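Local coordinates for kinesin-like protein KAR3 (Saccharomyces cerevisiae, PDB 1F9V) that probably hydrolyses ATP to drive movement along microtubules, as a kinesin-family motor protein, at residues S270-C273 with L274-I278; R294-K297 with L298-L301. The protein carries 2 engineered substitutions. All coordinates share one frame; numbering follows the deposited sequence.

Contact 1. Residues S270-C273 with L274-I278; sequences SLSC and LGDVI
The amide N of Val277 donates to the carbonyl O of Cys273 at 2.8 Å, with an N-H...O angle of 161°. The same carbonyl O also meets CG2 of Val277 at 3.3 Å, because that methyl folds back beside its own backbone N and comes over the preceding turn. SG of Cys273, anti to its backbone N (chi1 177°), reaches the methyl more loosely, at 4.1 Å. Three more i to i+4 bonds end on the carbonyls of Ser270, Leu271 and Ser272. This is one run of alpha-helix within 258-281, which corresponds to the switch II, or relay, helix of kinesin motors. Leu271 and Leu274 extend from it to Tyr91 and Phe89 of the central sheet, while OG of Ser270 bonds to His218. On another side, a water bridges OG of Ser272 at 2.6 Å and OD2 of Asp276, to which it donates, at 2.5 Å. OD2 lies 3.3 Å from the carbonyl O of Ser272, two acceptors side by side whose mutual repulsion the water and the salt bridge from OD1 to Lys337 may offset. Were Asp276 an alanine, Lys337 would probably lose this counter-charge and the water held by Ser272 its carboxylate mate.

Contact 2. Residues R294-K297 with L298-L301; sequences RNSK and LTYL
Arg294 and Tyr300 run side by side, their side chains pointing the same way. The arginine chain bends at chi3 (69°), which brings the guanidinium alongside the ring, with CE1 of Tyr300 over one face, 3.7 Å from NH1 of Arg294. The two planes stand 62° apart, too steep for a flat stack. Beyond them a water joins the ends: it accepts from NH2 of Arg294 at 3.1 Å, in the guanidinium plane at its edge, and sits 2.5 Å from OH of Tyr300. The tyrosine ring also packs edge-to-face with His169. Ser296 is the N-cap of helix 297-306, in a sequence that matches the RNSKLT signature of kinesin motor domains, with the amide N of Lys297 bonded to OE1 of Glu143. The carbonyl O of Ser296 accepts from the amide N of Tyr300 at 3.0 Å, and CB of Tyr300 closes on that same oxygen at 3.2 Å. OG of Ser296 stands between its backbone N and carbonyl carbon (chi1 83°), which brings it to 2.7 Å from OG1 of Thr299, whose firm bond is to the carbonyl O of Phe293. The backbone O of Lys297 takes the amide N of Leu301 at 2.9 Å.

Overall arrangement
Coming from the N terminus, the chain passes through the P-loop region and most of the central sheet before entering helix 258-281, where contact 1 spans successive turns. After a connection that is partly unmodelled, contact 2 forms the turn into helix 297-306. Neither closes a long loop; they lie in series, without nesting or crossing, their centres about 9 Å apart. They meet where SG of Cys273 packs against Asn295, Ser296 and Thr299. Contact 1 thus links the relay helix to strand 86-91, and contact 2 ties helix 297-306 to strands 130-141 and 167-170.

Contact 1. Residues S270-C273 with L274-I278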
loop_
_atom_site.group_PDB
_atom_site.type_symbol
_atom_site.label_atom_id
_atom_site.label_comp_id
_atom_site.label_asym_id
_atom_site.label_seq_id
_atom_site.Cartn_x
_atom_site.Cartn_y
_atom_site.Cartn_z
ATOM N N SER A 270 4.244 14.312 -3.230
ATOM C CA SER A 270 3.543 13.091 -3.595
ATOM C C SER A 270 2.838 12.449 -2.399
ATOM O O SER A 270 1.667 12.086 -2.485
ATOM C CB SER A 270 4.526 12.098 -4.236
ATOM O OG SER A 270 3.851 10.928 -4.658
ATOM N N LEU A 271 3.546 12.311 -1.280
ATOM C CA LEU A 271 2.940 11.703 -0.096
ATOM C C LEU A 271 1.853 12.599 0.487
ATOM O O LEU A 271 0.817 12.115 0.944
ATOM C CB LEU A 271 4.013 11.399 0.956
ATOM C CG LEU A 271 4.976 10.264 0.576
ATOM C CD1 LEU A 271 5.957 10.029 1.725
ATOM C CD2 LEU A 271 4.198 8.981 0.254
ATOM N N SER A 272 2.084 13.906 0.458
ATOM C CA SER A 272 1.102 14.852 0.966
ATOM C C SER A 272 -0.186 14.751 0.147
ATOM O O SER A 272 -1.293 14.706 0.691
ATOM C CB SER A 272 1.649 16.272 0.873
ATOM O OG SER A 272 0.619 17.211 1.103
ATOM N N CYS A 273 -0.025 14.713 -1.174
ATOM C CA CYS A 273 -1.162 14.622 -2.076
ATOM C C CYS A 273 -1.922 13.313 -1.858
ATOM O O CYS A 273 -3.149 13.299 -1.818
ATOM C CB CYS A 273 -0.688 14.715 -3.533
ATOM S SG CYS A 273 -2.023 14.531 -4.734
ATOM N N LEU A 274 -1.193 12.211 -1.721
ATOM C CA LEU A 274 -1.838 10.920 -1.499
ATOM C C LEU A 274 -2.708 10.979 -0.246
ATOM O O LEU A 274 -3.858 10.546 -0.255
ATOM C CB LEU A 274 -0.787 9.817 -1.355
ATOM C CG LEU A 274 -1.327 8.416 -1.044
ATOM C CD1 LEU A 274 -2.203 7.925 -2.191
ATOM C CD2 LEU A 274 -0.169 7.467 -0.812
ATOM N N GLY A 275 -2.155 11.533 0.832
ATOM C CA GLY A 275 -2.911 11.639 2.066
ATOM C C GLY A 275 -4.155 12.487 1.883
ATOM O O GLY A 275 -5.235 12.143 2.376
ATOM N N ASP A 276 -4.009 13.603 1.172
ATOM C CA ASP A 276 -5.135 14.494 0.934
ATOM C C ASP A 276 -6.226 13.799 0.124
ATOM O O ASP A 276 -7.413 13.933 0.419
ATOM C CB ASP A 276 -4.675 15.753 0.195
ATOM C CG ASP A 276 -3.894 16.696 1.083
ATOM O OD1 ASP A 276 -4.075 16.651 2.317
ATOM O OD2 ASP A 276 -3.098 17.487 0.546
ATOM N N VAL A 277 -5.818 13.059 -0.899
ATOM C CA VAL A 277 -6.772 12.352 -1.750
ATOM C C VAL A 277 -7.526 11.266 -0.973
ATOM O O VAL A 277 -8.752 11.204 -1.018
ATOM C CB VAL A 277 -6.049 11.729 -2.987
ATOM C CG1 VAL A 277 -6.948 10.723 -3.690
ATOM C CG2 VAL A 277 -5.649 12.834 -3.958
ATOM N N ILE A 278 -6.799 10.412 -0.256
ATOM C CA ILE A 278 -7.447 9.341 0.505
ATOM C C ILE A 278 -8.346 9.918 1.598
ATOM O O ILE A 278 -9.447 9.422 1.830
ATOM C CB ILE A 278 -6.408 8.384 1.151
ATOM C CG1 ILE A 278 -5.470 7.808 0.078
ATOM C CG2 ILE A 278 -7.127 7.248 1.879
ATOM C CD1 ILE A 278 -6.166 7.058 -1.022
HETATM O O HOH W 1 -0.981 17.917 -0.775
#

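Contact 2. Residues R294-K297 with L298-L301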
loop_
_atom_site.group_PDB
_atom_site.type_symbol
_atom_site.label_atom_id
_atom_site.label_comp_id
_atom_site.label_asym_id
_atom_site.label_seq_id
_atom_site.Cartn_x
_atom_site.Cartn_y
_atom_site.Cartn_z
ATOM N N ARG A 294 -5.086 14.927 -9.856
ATOM C CA ARG A 294 -4.112 15.418 -10.829
ATOM C C ARG A 294 -2.870 16.083 -10.253
ATOM O O ARG A 294 -1.936 16.409 -10.994
ATOM C CB ARG A 294 -4.801 16.384 -11.805
ATOM C CG ARG A 294 -6.098 15.852 -12.388
ATOM C CD ARG A 294 -6.733 16.855 -13.356
ATOM N NE ARG A 294 -5.937 16.984 -14.573
ATOM C CZ ARG A 294 -6.116 16.261 -15.672
ATOM N NH1 ARG A 294 -7.068 15.336 -15.727
ATOM N NH2 ARG A 294 -5.317 16.441 -16.710
ATOM N N ASN A 295 -2.844 16.274 -8.936
ATOM C CA ASN A 295 -1.708 16.924 -8.291
ATOM C C ASN A 295 -0.468 16.055 -8.111
ATOM O O ASN A 295 0.573 16.545 -7.684
ATOM C CB ASN A 295 -2.133 17.510 -6.943
ATOM C CG ASN A 295 -2.885 18.820 -7.094
ATOM O OD1 ASN A 295 -3.111 19.534 -6.117
ATOM N ND2 ASN A 295 -3.277 19.143 -8.325
ATOM N N SER A 296 -0.566 14.768 -8.420
ATOM C CA SER A 296 0.596 13.897 -8.314
ATOM C C SER A 296 0.473 12.764 -9.328
ATOM O O SER A 296 -0.630 12.379 -9.722
ATOM C CB SER A 296 0.753 13.342 -6.890
ATOM O OG SER A 296 -0.055 12.201 -6.679
ATOM N N LYS A 297 1.613 12.243 -9.755
ATOM C CA LYS A 297 1.629 11.175 -10.741
ATOM C C LYS A 297 0.949 9.915 -10.212
ATOM O O LYS A 297 0.155 9.297 -10.911
ATOM C CB LYS A 297 3.074 10.865 -11.148
ATOM C CG LYS A 297 3.202 9.915 -12.318
ATOM C CD LYS A 297 2.599 10.513 -13.580
ATOM C CE LYS A 297 3.676 11.084 -14.470
ATOM N NZ LYS A 297 3.158 11.399 -15.830
ATOM N N LEU A 298 1.245 9.546 -8.970
ATOM C CA LEU A 298 0.660 8.345 -8.382
ATOM C C LEU A 298 -0.857 8.377 -8.270
ATOM O O LEU A 298 -1.521 7.416 -8.649
ATOM C CB LEU A 298 1.249 8.090 -6.992
ATOM C CG LEU A 298 0.725 6.834 -6.279
ATOM C CD1 LEU A 298 1.242 5.578 -6.971
ATOM C CD2 LEU A 298 1.172 6.866 -4.817
ATOM N N THR A 299 -1.410 9.466 -7.740
ATOM C CA THR A 299 -2.855 9.556 -7.587
ATOM C C THR A 299 -3.551 9.687 -8.940
ATOM O O THR A 299 -4.656 9.183 -9.126
ATOM C CB THR A 299 -3.279 10.740 -6.663
ATOM O OG1 THR A 299 -2.700 11.966 -7.131
ATOM C CG2 THR A 299 -2.815 10.485 -5.225
ATOM N N TYR A 300 -2.898 10.362 -9.883
ATOM C CA TYR A 300 -3.483 10.522 -11.209
ATOM C C TYR A 300 -3.533 9.164 -11.905
ATOM O O TYR A 300 -4.547 8.786 -12.491
ATOM C CB TYR A 300 -2.657 11.507 -12.029
ATOM C CG TYR A 300 -3.243 11.768 -13.391
ATOM C CD1 TYR A 300 -4.568 12.174 -13.537
ATOM C CD2 TYR A 300 -2.480 11.577 -14.538
ATOM C CE1 TYR A 300 -5.126 12.376 -14.812
ATOM C CE2 TYR A 300 -3.022 11.774 -15.807
ATOM C CZ TYR A 300 -4.339 12.171 -15.934
ATOM O OH TYR A 300 -4.875 12.329 -17.192
ATOM N N LEU A 301 -2.437 8.423 -11.821
ATOM C CA LEU A 301 -2.367 7.107 -12.437
ATOM C C LEU A 301 -3.424 6.161 -11.877
ATOM O O LEU A 301 -4.051 5.403 -12.620
ATOM C CB LEU A 301 -0.985 6.492 -12.205
ATOM C CG LEU A 301 -0.840 5.004 -12.560
ATOM C CD1 LEU A 301 -0.881 4.842 -14.069
ATOM C CD2 LEU A 301 0.469 4.450 -12.017
HETATM O O HOH W 2 -5.958 14.039 -18.631
#